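Local atomic coordinates of CRISPR-associated endonuclease Cas9 (Campylobacter jejuni subsp. jejuni serotype O:2, PDB entry 5X2H), a protein that uses a guide RNA to recognise matching invading DNA and cuts both of its strands, as part of the CRISPR adaptive immune system. Residues I151-L162 and Y197-F205; A114-F124 and L212-F222. All coordinates share one frame; numbering follows the deposited sequence.

Followed from the N terminus, the first segment reached is 114-124, the connection after helix 107-113 together with the first turn of helix 121-133. The chain then runs through helix 150-162, whose contact with 197-205 (interaction 1) closes an inner loop at the start of helix 203-219. Only when that helix has run its length does 212-222 return to 114-124 and close the outer loop, so interaction 1 is nested inside interaction 2. Helix 203-219 takes part in both: its first turn packs F205 against the end of helix 150-162, while the DNA is met at the other end of that contact, by I151, L152 and Y197; its last turns lie near the 114-120 connection. The two centres are 26 Å apart.

Interaction 1 of 2, residues I151-L162 and Y197-F205; sequences ILKAIKQNEEKL and YERCIAQSF. With nucleotides of chain C.
I151 lays its CG1 over one face of the Y197 ring, 4.0 Å from the ring centroid, in a CH-pi contact. CG1 is anti to the carbonyl carbon (chi1 -67°), and the extended chi2 carries CD1 on to the sugar of DA12 of chain C. The Y197 hydroxyl meets DC11 of chain C in a hydrogen bond modelled so short (OH to O2 2.5 Å) that its exact length is doubtful. The next residue, L152, looks to the DNA: its backbone N donates to OP1 of DA13 of chain C at 3.1 Å, and I151 N adds a weaker bond to the same oxygen. A phosphate held by amides at the start of a helix is a familiar anion site, here in the helical part of Cas9 that cradles the nucleic acids. A154 is pressed against the type I beta turn from Y197 to C200, its CB only 3.1 Å from Y197 O. Next to it, I155 sets CG2 against C200 CB, while a water bridges I155 O to A202 N. N158 then grips the turn through one nitrogen: ND2 donates to C200 O at 2.6 Å, nearly in its own amide plane but well above that carbonyl's plane, and to E198 O at 2.9 Å along a more bent path (141° at the hydrogen). Its OD1 is hydrogen-bonded to the Y171 hydroxyl on helix 168-175, which helps fix the amide's rotation. E159 brings OE1 to the edge of the F205 ring, 3.5 Å from CZ, its carboxylate almost perpendicular to the ring. L162 finally drops CD2 onto a face of that same ring, 3.7 Å from F205 CG.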
loop_
_atom_site.group_PDB
_atom_site.type_symbol
_atom_site.label_atom_id
_atom_site.label_comp_id
_atom_site.label_asym_id
_atom_site.label_seq_id
_atom_site.Cartn_x
_atom_site.Cartn_y
_atom_site.Cartn_z
ATOM N N ILE A 151 16.892 5.425 -16.752
ATOM C CA ILE A 151 16.041 5.583 -17.927
ATOM C C ILE A 151 16.151 6.997 -18.485
ATOM O O ILE A 151 16.174 7.195 -19.707
ATOM C CB ILE A 151 14.589 5.211 -17.583
ATOM C CG1 ILE A 151 14.493 3.714 -17.280
ATOM C CG2 ILE A 151 13.647 5.594 -18.718
ATOM C CD1 ILE A 151 13.082 3.226 -17.058
ATOM N N LEU A 152 16.238 8.000 -17.608
ATOM C CA LEU A 152 16.416 9.370 -18.082
ATOM C C LEU A 152 17.765 9.547 -18.768
ATOM O O LEU A 152 17.872 10.290 -19.751
ATOM C CB LEU A 152 16.268 10.357 -16.925
ATOM C CG LEU A 152 14.863 10.508 -16.334
ATOM C CD1 LEU A 152 14.832 11.634 -15.309
ATOM C CD2 LEU A 152 13.839 10.748 -17.433
ATOM N N LYS A 153 18.807 8.876 -18.267
ATOM C CA LYS A 153 20.099 8.912 -18.946
ATOM C C LYS A 153 20.004 8.307 -20.340
ATOM O O LYS A 153 20.590 8.830 -21.295
ATOM C CB LYS A 153 21.156 8.165 -18.132
ATOM C CG LYS A 153 21.726 8.911 -16.935
ATOM C CD LYS A 153 23.020 8.242 -16.479
ATOM C CE LYS A 153 23.141 8.182 -14.962
ATOM N NZ LYS A 153 23.413 9.512 -14.352
ATOM N N ALA A 154 19.263 7.207 -20.477
ATOM C CA ALA A 154 19.267 6.463 -21.732
ATOM C C ALA A 154 18.490 7.188 -22.824
ATOM O O ALA A 154 18.897 7.167 -23.992
ATOM C CB ALA A 154 18.701 5.064 -21.507
ATOM N N ILE A 155 17.365 7.819 -22.476
ATOM C CA ILE A 155 16.592 8.523 -23.498
ATOM C C ILE A 155 17.374 9.715 -24.034
ATOM O O ILE A 155 17.234 10.078 -25.208
ATOM C CB ILE A 155 15.213 8.954 -22.960
ATOM C CG1 ILE A 155 15.355 10.007 -21.861
ATOM C CG2 ILE A 155 14.429 7.754 -22.449
ATOM C CD1 ILE A 155 14.046 10.661 -21.482
ATOM N N LYS A 156 18.214 10.336 -23.199
ATOM C CA LYS A 156 19.037 11.449 -23.660
ATOM C C LYS A 156 20.198 10.960 -24.516
ATOM O O LYS A 156 20.518 11.575 -25.540
ATOM C CB LYS A 156 19.556 12.252 -22.466
ATOM N N GLN A 157 20.839 9.861 -24.110
ATOM C CA GLN A 157 21.912 9.291 -24.919
ATOM C C GLN A 157 21.384 8.804 -26.263
ATOM O O GLN A 157 22.037 8.982 -27.297
ATOM C CB GLN A 157 22.595 8.153 -24.162
ATOM N N ASN A 158 20.199 8.189 -26.268
ATOM C CA ASN A 158 19.601 7.756 -27.526
ATOM C C ASN A 158 19.141 8.937 -28.368
ATOM O O ASN A 158 19.159 8.860 -29.602
ATOM C CB ASN A 158 18.430 6.812 -27.257
ATOM C CG ASN A 158 18.881 5.402 -26.944
ATOM O OD1 ASN A 158 19.858 4.915 -27.511
ATOM N ND2 ASN A 158 18.172 4.737 -26.038
ATOM N N GLU A 159 18.729 10.034 -27.728
ATOM C CA GLU A 159 18.276 11.202 -28.477
ATOM C C GLU A 159 19.404 11.796 -29.310
ATOM O O GLU A 159 19.183 12.245 -30.441
ATOM C CB GLU A 159 17.703 12.250 -27.521
ATOM C CG GLU A 159 17.466 13.615 -28.155
ATOM C CD GLU A 159 16.816 14.601 -27.204
ATOM O OE1 GLU A 159 15.698 15.070 -27.502
ATOM O OE2 GLU A 159 17.420 14.900 -26.152
ATOM N N GLU A 160 20.625 11.797 -28.773
ATOM C CA GLU A 160 21.746 12.383 -29.499
ATOM C C GLU A 160 22.139 11.528 -30.700
ATOM O O GLU A 160 22.445 12.062 -31.773
ATOM C CB GLU A 160 22.930 12.581 -28.554
ATOM C CG GLU A 160 22.614 13.493 -27.376
ATOM C CD GLU A 160 23.790 13.666 -26.433
ATOM O OE1 GLU A 160 24.900 13.197 -26.770
ATOM O OE2 GLU A 160 23.604 14.268 -25.354
ATOM N N LYS A 161 22.138 10.202 -30.541
ATOM C CA LYS A 161 22.371 9.329 -31.688
ATOM C C LYS A 161 21.249 9.438 -32.709
ATOM O O LYS A 161 21.485 9.280 -33.913
ATOM C CB LYS A 161 22.512 7.873 -31.237
ATOM C CG LYS A 161 23.903 7.461 -30.780
ATOM C CD LYS A 161 24.136 7.791 -29.319
ATOM C CE LYS A 161 25.187 6.874 -28.714
ATOM N NZ LYS A 161 24.757 5.447 -28.757
ATOM N N LEU A 162 20.028 9.713 -32.248
ATOM C CA LEU A 162 18.863 9.711 -33.124
ATOM C C LEU A 162 18.877 10.857 -34.126
ATOM O O LEU A 162 18.119 10.819 -35.101
ATOM C CB LEU A 162 17.591 9.765 -32.277
ATOM C CG LEU A 162 16.339 9.069 -32.807
ATOM C CD1 LEU A 162 16.686 7.700 -33.349
ATOM C CD2 LEU A 162 15.305 8.954 -31.697
ATOM N N TYR A 197 18.584 -0.606 -19.302
ATOM C CA TYR A 197 17.622 0.297 -19.921
ATOM C C TYR A 197 18.231 1.066 -21.087
ATOM O O TYR A 197 17.745 2.147 -21.434
ATOM C CB TYR A 197 17.066 1.271 -18.880
ATOM C CG TYR A 197 16.341 0.599 -17.738
ATOM C CD1 TYR A 197 15.014 0.218 -17.865
ATOM C CD2 TYR A 197 16.983 0.347 -16.533
ATOM C CE1 TYR A 197 14.345 -0.398 -16.828
ATOM C CE2 TYR A 197 16.323 -0.267 -15.489
ATOM C CZ TYR A 197 15.003 -0.635 -15.642
ATOM O OH TYR A 197 14.336 -1.247 -14.606
ATOM N N GLU A 198 19.272 0.514 -21.714
ATOM C CA GLU A 198 20.095 1.284 -22.645
ATOM C C GLU A 198 19.323 1.712 -23.889
ATOM O O GLU A 198 19.634 2.751 -24.481
ATOM C CB GLU A 198 21.323 0.457 -23.034
ATOM C CG GLU A 198 22.397 1.206 -23.802
ATOM C CD GLU A 198 23.601 0.329 -24.097
ATOM O OE1 GLU A 198 23.576 -0.859 -23.708
ATOM O OE2 GLU A 198 24.569 0.821 -24.715
ATOM N N ARG A 199 18.323 0.938 -24.301
ATOM C CA ARG A 199 17.612 1.187 -25.547
ATOM C C ARG A 199 16.371 2.059 -25.372
ATOM O O ARG A 199 15.628 2.251 -26.341
ATOM C CB ARG A 199 17.220 -0.143 -26.197
ATOM C CG ARG A 199 18.376 -1.113 -26.394
ATOM C CD ARG A 199 19.195 -0.771 -27.633
ATOM N NE ARG A 199 20.153 -1.827 -27.946
ATOM C CZ ARG A 199 21.430 -1.817 -27.577
ATOM N NH1 ARG A 199 22.221 -2.830 -27.904
ATOM N NH2 ARG A 199 21.918 -0.793 -26.890
ATOM N N CYS A 200 16.132 2.592 -24.174
ATOM C CA CYS A 200 14.935 3.391 -23.935
ATOM C C CYS A 200 14.938 4.654 -24.789
ATOM O O CYS A 200 15.922 5.399 -24.817
ATOM C CB CYS A 200 14.832 3.753 -22.456
ATOM S SG CYS A 200 14.315 2.388 -21.399
ATOM N N ILE A 201 13.829 4.888 -25.488
ATOM C CA ILE A 201 13.668 6.035 -26.375
ATOM C C ILE A 201 12.361 6.736 -26.034
ATOM O O ILE A 201 11.334 6.081 -25.821
ATOM C CB ILE A 201 13.692 5.610 -27.859
ATOM C CG1 ILE A 201 15.039 4.973 -28.205
ATOM C CG2 ILE A 201 13.410 6.800 -28.769
ATOM C CD1 ILE A 201 15.151 4.527 -29.642
ATOM N N ALA A 202 12.402 8.068 -25.985
ATOM C CA ALA A 202 11.229 8.848 -25.611
ATOM C C ALA A 202 10.070 8.591 -26.567
ATOM O O ALA A 202 10.253 8.477 -27.782
ATOM C CB ALA A 202 11.566 10.340 -25.587
ATOM N N GLN A 203 8.864 8.517 -26.000
ATOM C CA GLN A 203 7.679 8.158 -26.774
ATOM C C GLN A 203 7.414 9.137 -27.916
ATOM O O GLN A 203 6.907 8.732 -28.969
ATOM C CB GLN A 203 6.472 8.073 -25.835
ATOM C CG GLN A 203 5.128 7.938 -26.528
ATOM C CD GLN A 203 4.006 7.645 -25.555
ATOM O OE1 GLN A 203 2.927 8.231 -25.641
ATOM N NE2 GLN A 203 4.254 6.733 -24.619
ATOM N N SER A 204 7.760 10.416 -27.738
ATOM C CA SER A 204 7.484 11.406 -28.775
ATOM C C SER A 204 8.217 11.091 -30.075
ATOM O O SER A 204 7.727 11.429 -31.158
ATOM C CB SER A 204 7.861 12.804 -28.287
ATOM O OG SER A 204 9.259 12.916 -28.085
ATOM N N PHE A 205 9.385 10.448 -29.992
ATOM C CA PHE A 205 10.105 10.086 -31.209
ATOM C C PHE A 205 9.407 8.959 -31.958
ATOM O O PHE A 205 9.425 8.935 -33.193
ATOM C CB PHE A 205 11.547 9.696 -30.882
ATOM C CG PHE A 205 12.407 10.856 -30.463
ATOM C CD1 PHE A 205 12.676 11.886 -31.348
ATOM C CD2 PHE A 205 12.950 10.911 -29.190
ATOM C CE1 PHE A 205 13.467 12.956 -30.971
ATOM C CE2 PHE A 205 13.743 11.978 -28.806
ATOM C CZ PHE A 205 14.001 13.003 -29.698
ATOM P P DA C 12 15.844 1.429 -10.311
ATOM O OP1 DA C 12 17.233 1.885 -10.530
ATOM O OP2 DA C 12 15.207 1.616 -8.989
ATOM O "O5'" DA C 12 14.907 2.117 -11.402
ATOM C "C5'" DA C 12 15.162 1.897 -12.776
ATOM C "C4'" DA C 12 14.304 2.807 -13.629
ATOM O "O4'" DA C 12 12.986 2.226 -13.790
ATOM C "C3'" DA C 12 14.086 4.208 -13.059
ATOM O "O3'" DA C 12 14.225 5.162 -14.096
ATOM C "C2'" DA C 12 12.652 4.152 -12.527
ATOM C "C1'" DA C 12 12.011 3.207 -13.527
ATOM N N9 DA C 12 10.806 2.540 -13.041
ATOM C C8 DA C 12 10.711 1.643 -12.012
ATOM N N7 DA C 12 9.494 1.193 -11.813
ATOM C C5 DA C 12 8.738 1.838 -12.782
ATOM C C6 DA C 12 7.364 1.799 -13.103
ATOM N N6 DA C 12 6.474 1.045 -12.448
ATOM N N1 DA C 12 6.939 2.568 -14.131
ATOM C C2 DA C 12 7.830 3.321 -14.785
ATOM N N3 DA C 12 9.138 3.445 -14.573
ATOM C C4 DA C 12 9.533 2.668 -13.549
ATOM P P DA C 13 14.462 6.711 -13.746
ATOM O OP1 DA C 13 15.394 7.239 -14.764
ATOM O OP2 DA C 13 14.777 6.826 -12.304
ATOM O "O5'" DA C 13 13.032 7.374 -13.987
ATOM C "C5'" DA C 13 12.525 7.484 -15.305
ATOM C "C4'" DA C 13 11.341 8.427 -15.346
ATOM O "O4'" DA C 13 10.119 7.685 -15.101
ATOM C "C3'" DA C 13 11.373 9.554 -14.311
ATOM O "O3'" DA C 13 10.982 10.776 -14.924
ATOM C "C2'" DA C 13 10.364 9.098 -13.258
ATOM C "C1'" DA C 13 9.363 8.337 -14.108
ATOM N N9 DA C 13 8.613 7.323 -13.372
ATOM C C8 DA C 13 9.099 6.459 -12.428
ATOM N N7 DA C 13 8.191 5.644 -11.941
ATOM C C5 DA C 13 7.034 5.993 -12.618
ATOM C C6 DA C 13 5.715 5.502 -12.562
ATOM N N6 DA C 13 5.332 4.511 -11.751
ATOM N N1 DA C 13 4.799 6.073 -13.373
ATOM C C2 DA C 13 5.183 7.067 -14.181
ATOM N N3 DA C 13 6.390 7.612 -14.321
ATOM C C4 DA C 13 7.278 7.023 -13.507
ATOM P P DC C 11 13.960 -4.381 -7.308
ATOM O OP1 DC C 11 15.205 -4.219 -6.533
ATOM O OP2 DC C 11 12.651 -4.160 -6.659
ATOM O "O5'" DC C 11 14.031 -3.424 -8.590
ATOM C "C5'" DC C 11 15.156 -3.483 -9.458
ATOM C "C4'" DC C 11 15.053 -2.433 -10.548
ATOM O "O4'" DC C 11 13.927 -2.732 -11.409
ATOM C "C3'" DC C 11 14.849 -0.996 -10.049
ATOM O "O3'" DC C 11 15.779 -0.131 -10.692
ATOM C "C2'" DC C 11 13.401 -0.676 -10.442
ATOM C "C1'" DC C 11 13.223 -1.543 -11.677
ATOM N N1 DC C 11 11.801 -1.887 -11.985
ATOM C C2 DC C 11 11.254 -1.516 -13.219
ATOM O O2 DC C 11 11.958 -0.903 -14.029
ATOM N N3 DC C 11 9.966 -1.839 -13.492
ATOM C C4 DC C 11 9.237 -2.500 -12.591
ATOM N N4 DC C 11 7.968 -2.792 -12.906
ATOM C C5 DC C 11 9.778 -2.894 -11.328
ATOM C C6 DC C 11 11.051 -2.566 -11.068
HETATM O O HOH W 1 14.808 9.894 -26.384
#

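Interaction 2 of 2, residues A114-F124 and L212-F222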
loop_
_atom_site.group_PDB
_atom_site.type_symbol
_atom_site.label_atom_id
_atom_site.label_comp_id
_atom_site.label_asym_id
_atom_site.label_seq_id
_atom_site.Cartn_x
_atom_site.Cartn_y
_atom_site.Cartn_z
ATOM N N ALA A 114 9.582 1.459 -45.172
ATOM C CA ALA A 114 8.508 2.445 -45.223
ATOM C C ALA A 114 9.017 3.841 -45.547
ATOM O O ALA A 114 8.235 4.683 -46.001
ATOM C CB ALA A 114 7.750 2.465 -43.895
ATOM N N LEU A 115 10.303 4.108 -45.323
ATOM C CA LEU A 115 10.888 5.392 -45.681
ATOM C C LEU A 115 11.321 5.459 -47.140
ATOM O O LEU A 115 11.744 6.529 -47.592
ATOM C CB LEU A 115 12.089 5.685 -44.779
ATOM C CG LEU A 115 11.904 5.407 -43.285
ATOM C CD1 LEU A 115 13.206 5.631 -42.533
ATOM C CD2 LEU A 115 10.793 6.267 -42.703
ATOM N N ASN A 116 11.224 4.357 -47.887
ATOM C CA ASN A 116 11.770 4.313 -49.241
ATOM C C ASN A 116 10.858 3.681 -50.281
ATOM O O ASN A 116 11.010 4.001 -51.466
ATOM C CB ASN A 116 13.110 3.566 -49.249
ATOM C CG ASN A 116 14.087 4.113 -48.226
ATOM O OD1 ASN A 116 14.745 5.126 -48.458
ATOM N ND2 ASN A 116 14.182 3.443 -47.081
ATOM N N GLU A 117 9.921 2.811 -49.913
ATOM C CA GLU A 117 9.085 2.144 -50.901
ATOM C C GLU A 117 7.701 1.907 -50.316
ATOM O O GLU A 117 7.478 2.045 -49.110
ATOM C CB GLU A 117 9.707 0.821 -51.358
ATOM C CG GLU A 117 9.493 -0.323 -50.381
ATOM C CD GLU A 117 10.463 -1.464 -50.603
ATOM O OE1 GLU A 117 11.617 -1.193 -50.992
ATOM O OE2 GLU A 117 10.071 -2.630 -50.391
ATOM N N LEU A 118 6.772 1.541 -51.194
ATOM C CA LEU A 118 5.412 1.240 -50.771
ATOM C C LEU A 118 5.373 -0.059 -49.975
ATOM O O LEU A 118 5.989 -1.060 -50.355
ATOM C CB LEU A 118 4.489 1.138 -51.986
ATOM C CG LEU A 118 3.055 0.658 -51.743
ATOM C CD1 LEU A 118 2.305 1.616 -50.832
ATOM C CD2 LEU A 118 2.318 0.481 -53.062
ATOM N N LEU A 119 4.647 -0.039 -48.863
ATOM C CA LEU A 119 4.449 -1.235 -48.060
ATOM C C LEU A 119 3.168 -1.947 -48.469
ATOM O O LEU A 119 2.190 -1.322 -48.885
ATOM C CB LEU A 119 4.382 -0.893 -46.571
ATOM C CG LEU A 119 5.658 -0.428 -45.873
ATOM C CD1 LEU A 119 5.407 -0.278 -44.380
ATOM C CD2 LEU A 119 6.797 -1.398 -46.137
ATOM N N SER A 120 3.189 -3.271 -48.357
ATOM C CA SER A 120 1.951 -4.032 -48.385
ATOM C C SER A 120 1.101 -3.664 -47.176
ATOM O O SER A 120 1.617 -3.282 -46.122
ATOM C CB SER A 120 2.249 -5.532 -48.384
ATOM O OG SER A 120 1.148 -6.274 -47.893
ATOM N N LYS A 121 -0.220 -3.770 -47.331
ATOM C CA LYS A 121 -1.091 -3.462 -46.204
ATOM C C LYS A 121 -0.956 -4.488 -45.086
ATOM O O LYS A 121 -1.258 -4.171 -43.931
ATOM C CB LYS A 121 -2.545 -3.344 -46.666
ATOM C CG LYS A 121 -3.119 -4.562 -47.360
ATOM C CD LYS A 121 -4.485 -4.218 -47.943
ATOM C CE LYS A 121 -5.274 -5.457 -48.321
ATOM N NZ LYS A 121 -6.624 -5.099 -48.841
ATOM N N GLN A 122 -0.498 -5.704 -45.398
ATOM C CA GLN A 122 -0.112 -6.631 -44.341
ATOM C C GLN A 122 1.162 -6.169 -43.644
ATOM O O GLN A 122 1.319 -6.379 -42.435
ATOM C CB GLN A 122 0.076 -8.040 -44.906
ATOM C CG GLN A 122 -1.197 -8.703 -45.422
ATOM C CD GLN A 122 -1.602 -8.216 -46.803
ATOM O OE1 GLN A 122 -0.917 -7.393 -47.411
ATOM N NE2 GLN A 122 -2.720 -8.727 -47.305
ATOM N N ASP A 123 2.075 -5.539 -44.388
ATOM C CA ASP A 123 3.291 -5.007 -43.783
ATOM C C ASP A 123 2.987 -3.779 -42.937
ATOM O O ASP A 123 3.458 -3.664 -41.800
ATOM C CB ASP A 123 4.315 -4.667 -44.867
ATOM C CG ASP A 123 4.788 -5.890 -45.625
ATOM O OD1 ASP A 123 4.832 -6.983 -45.023
ATOM O OD2 ASP A 123 5.114 -5.754 -46.826
ATOM N N PHE A 124 2.206 -2.843 -43.482
ATOM C CA PHE A 124 1.833 -1.656 -42.722
ATOM C C PHE A 124 1.063 -2.027 -41.462
ATOM O O PHE A 124 1.187 -1.348 -40.435
ATOM C CB PHE A 124 1.003 -0.714 -43.598
ATOM C CG PHE A 124 0.962 0.706 -43.100
ATOM C CD1 PHE A 124 1.876 1.157 -42.164
ATOM C CD2 PHE A 124 0.002 1.590 -43.569
ATOM C CE1 PHE A 124 1.836 2.463 -41.705
ATOM C CE2 PHE A 124 -0.044 2.896 -43.115
ATOM C CZ PHE A 124 0.874 3.332 -42.180
ATOM N N LEU A 212 5.652 10.040 -39.746
ATOM C CA LEU A 212 6.482 10.070 -40.944
ATOM C C LEU A 212 6.160 8.904 -41.869
ATOM O O LEU A 212 6.137 9.064 -43.094
ATOM C CB LEU A 212 7.961 10.055 -40.555
ATOM C CG LEU A 212 8.971 9.976 -41.702
ATOM C CD1 LEU A 212 8.914 11.234 -42.560
ATOM C CD2 LEU A 212 10.375 9.746 -41.165
ATOM N N ILE A 213 5.909 7.723 -41.299
ATOM C CA ILE A 213 5.608 6.551 -42.118
ATOM C C ILE A 213 4.306 6.753 -42.882
ATOM O O ILE A 213 4.206 6.408 -44.066
ATOM C CB ILE A 213 5.566 5.285 -41.242
ATOM C CG1 ILE A 213 6.972 4.935 -40.748
ATOM C CG2 ILE A 213 4.959 4.124 -42.012
ATOM C CD1 ILE A 213 7.013 3.747 -39.803
ATOM N N PHE A 214 3.288 7.315 -42.221
ATOM C CA PHE A 214 2.037 7.620 -42.909
ATOM C C PHE A 214 2.274 8.582 -44.067
ATOM O O PHE A 214 1.792 8.358 -45.184
ATOM C CB PHE A 214 1.019 8.202 -41.926
ATOM C CG PHE A 214 0.070 7.184 -41.358
ATOM C CD1 PHE A 214 -1.003 6.729 -42.105
ATOM C CD2 PHE A 214 0.243 6.688 -40.076
ATOM C CE1 PHE A 214 -1.881 5.794 -41.592
ATOM C CE2 PHE A 214 -0.634 5.753 -39.555
ATOM C CZ PHE A 214 -1.698 5.306 -40.316
ATOM N N LYS A 215 3.029 9.655 -43.818
ATOM C CA LYS A 215 3.289 10.647 -44.858
ATOM C C LYS A 215 4.096 10.055 -46.006
ATOM O O LYS A 215 3.824 10.343 -47.178
ATOM C CB LYS A 215 4.011 11.851 -44.255
ATOM C CG LYS A 215 4.503 12.869 -45.273
ATOM C CD LYS A 215 5.865 13.418 -44.865
ATOM C CE LYS A 215 5.813 14.902 -44.545
ATOM N NZ LYS A 215 5.864 15.739 -45.774
ATOM N N LYS A 216 5.093 9.222 -45.694
ATOM C CA LYS A 216 5.909 8.623 -46.745
ATOM C C LYS A 216 5.119 7.594 -47.543
ATOM O O LYS A 216 5.238 7.531 -48.771
ATOM C CB LYS A 216 7.166 7.996 -46.142
ATOM C CG LYS A 216 8.182 9.014 -45.648
ATOM C CD LYS A 216 9.183 9.388 -46.735
ATOM C CE LYS A 216 9.728 10.793 -46.513
ATOM N NZ LYS A 216 10.953 11.063 -47.317
ATOM N N GLN A 217 4.309 6.776 -46.864
ATOM C CA GLN A 217 3.436 5.851 -47.580
ATOM C C GLN A 217 2.413 6.598 -48.421
ATOM O O GLN A 217 1.985 6.101 -49.469
ATOM C CB GLN A 217 2.734 4.915 -46.595
ATOM C CG GLN A 217 3.657 3.898 -45.949
ATOM C CD GLN A 217 4.372 3.038 -46.970
ATOM O OE1 GLN A 217 3.771 2.163 -47.591
ATOM N NE2 GLN A 217 5.663 3.289 -47.154
ATOM N N ARG A 218 2.010 7.788 -47.975
ATOM C CA ARG A 218 1.124 8.624 -48.774
ATOM C C ARG A 218 1.796 9.034 -50.078
ATOM O O ARG A 218 1.173 9.002 -51.146
ATOM C CB ARG A 218 0.715 9.849 -47.959
ATOM C CG ARG A 218 -0.500 10.599 -48.462
ATOM C CD ARG A 218 -0.966 11.564 -47.385
ATOM N NE ARG A 218 -1.255 10.854 -46.142
ATOM C CZ ARG A 218 -1.105 11.372 -44.928
ATOM N NH1 ARG A 218 -0.655 12.611 -44.779
ATOM N NH2 ARG A 218 -1.395 10.645 -43.859
ATOM N N GLU A 219 3.076 9.408 -50.010
ATOM C CA GLU A 219 3.803 9.796 -51.212
ATOM C C GLU A 219 4.015 8.613 -52.148
ATOM O O GLU A 219 4.116 8.799 -53.366
ATOM C CB GLU A 219 5.148 10.417 -50.833
ATOM C CG GLU A 219 5.039 11.617 -49.907
ATOM C CD GLU A 219 6.380 12.036 -49.331
ATOM O OE1 GLU A 219 7.396 11.373 -49.635
ATOM O OE2 GLU A 219 6.416 13.029 -48.572
ATOM N N PHE A 220 4.082 7.400 -51.606
ATOM C CA PHE A 220 4.335 6.207 -52.402
ATOM C C PHE A 220 3.071 5.598 -52.992
ATOM O O PHE A 220 3.163 4.610 -53.727
ATOM C CB PHE A 220 5.070 5.161 -51.558
ATOM C CG PHE A 220 6.442 5.594 -51.126
ATOM C CD1 PHE A 220 7.222 6.382 -51.956
ATOM C CD2 PHE A 220 6.942 5.229 -49.887
ATOM C CE1 PHE A 220 8.483 6.789 -51.564
ATOM C CE2 PHE A 220 8.201 5.636 -49.487
ATOM C CZ PHE A 220 8.973 6.416 -50.326
ATOM N N GLY A 221 1.900 6.157 -52.694
ATOM C CA GLY A 221 0.661 5.708 -53.297
ATOM C C GLY A 221 -0.255 4.912 -52.395
ATOM O O GLY A 221 -1.306 4.458 -52.864
ATOM N N PHE A 222 0.097 4.716 -51.126
ATOM C CA PHE A 222 -0.801 4.032 -50.208
ATOM C C PHE A 222 -2.021 4.906 -49.950
ATOM O O PHE A 222 -1.894 6.089 -49.617
ATOM C CB PHE A 222 -0.085 3.707 -48.896
ATOM C CG PHE A 222 -0.631 2.497 -48.184
ATOM C CD1 PHE A 222 -1.906 2.509 -47.641
ATOM C CD2 PHE A 222 0.139 1.352 -48.047
ATOM C CE1 PHE A 222 -2.406 1.400 -46.984
ATOM C CE2 PHE A 222 -0.354 0.238 -47.391
ATOM C CZ PHE A 222 -1.630 0.263 -46.859
#
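Q217 leaves the last turns of helix 203-219 and ends among backbone groups of A114, E117 and L119. From CB the chain folds at chi2 (-57°), which swings the amide across the 114-119 loop. CD rests 3.9 Å from L119 CG. OE1 accepts from L119 N at 2.7 Å, and L118 CD1 touches this oxygen, its side chain crossing that of Q217 at about a right angle. NE2 turns the other way and spends its two hydrogens on two carbonyls, E117 O at 2.9 Å and A114 O at 3.1 Å, both lying near the amide plane; the first bond is nearly straight (167°), the second more bent. Beside this grip, the F220 ring lies along the N116-E117 backbone, E117 CA over one face and A114 O at its edge. G221, with positive phi, closes the helix in a Schellman motif and turns the chain so that F222 can reach back. There L118 CD1 meets F222 CD2 at 3.5 Å, and F124 points its edge both at the face of F222 and, in a second T-shaped pair with planes 66° apart, at the face of F214. I213 CG2 approaches F124 CE1 obliquely, at 3.6 Å. The three phenylalanines join the first turn of helix 121-133 to the C-terminal half of helix 203-219 and to the chain just beyond it. Donor and acceptor ends of the buried Q217 amide are matched to two carbonyls and one N-H, so a flipped amide would set oxygen against oxygen and nitrogen against nitrogen: its orientation is dictated by the loop it holds.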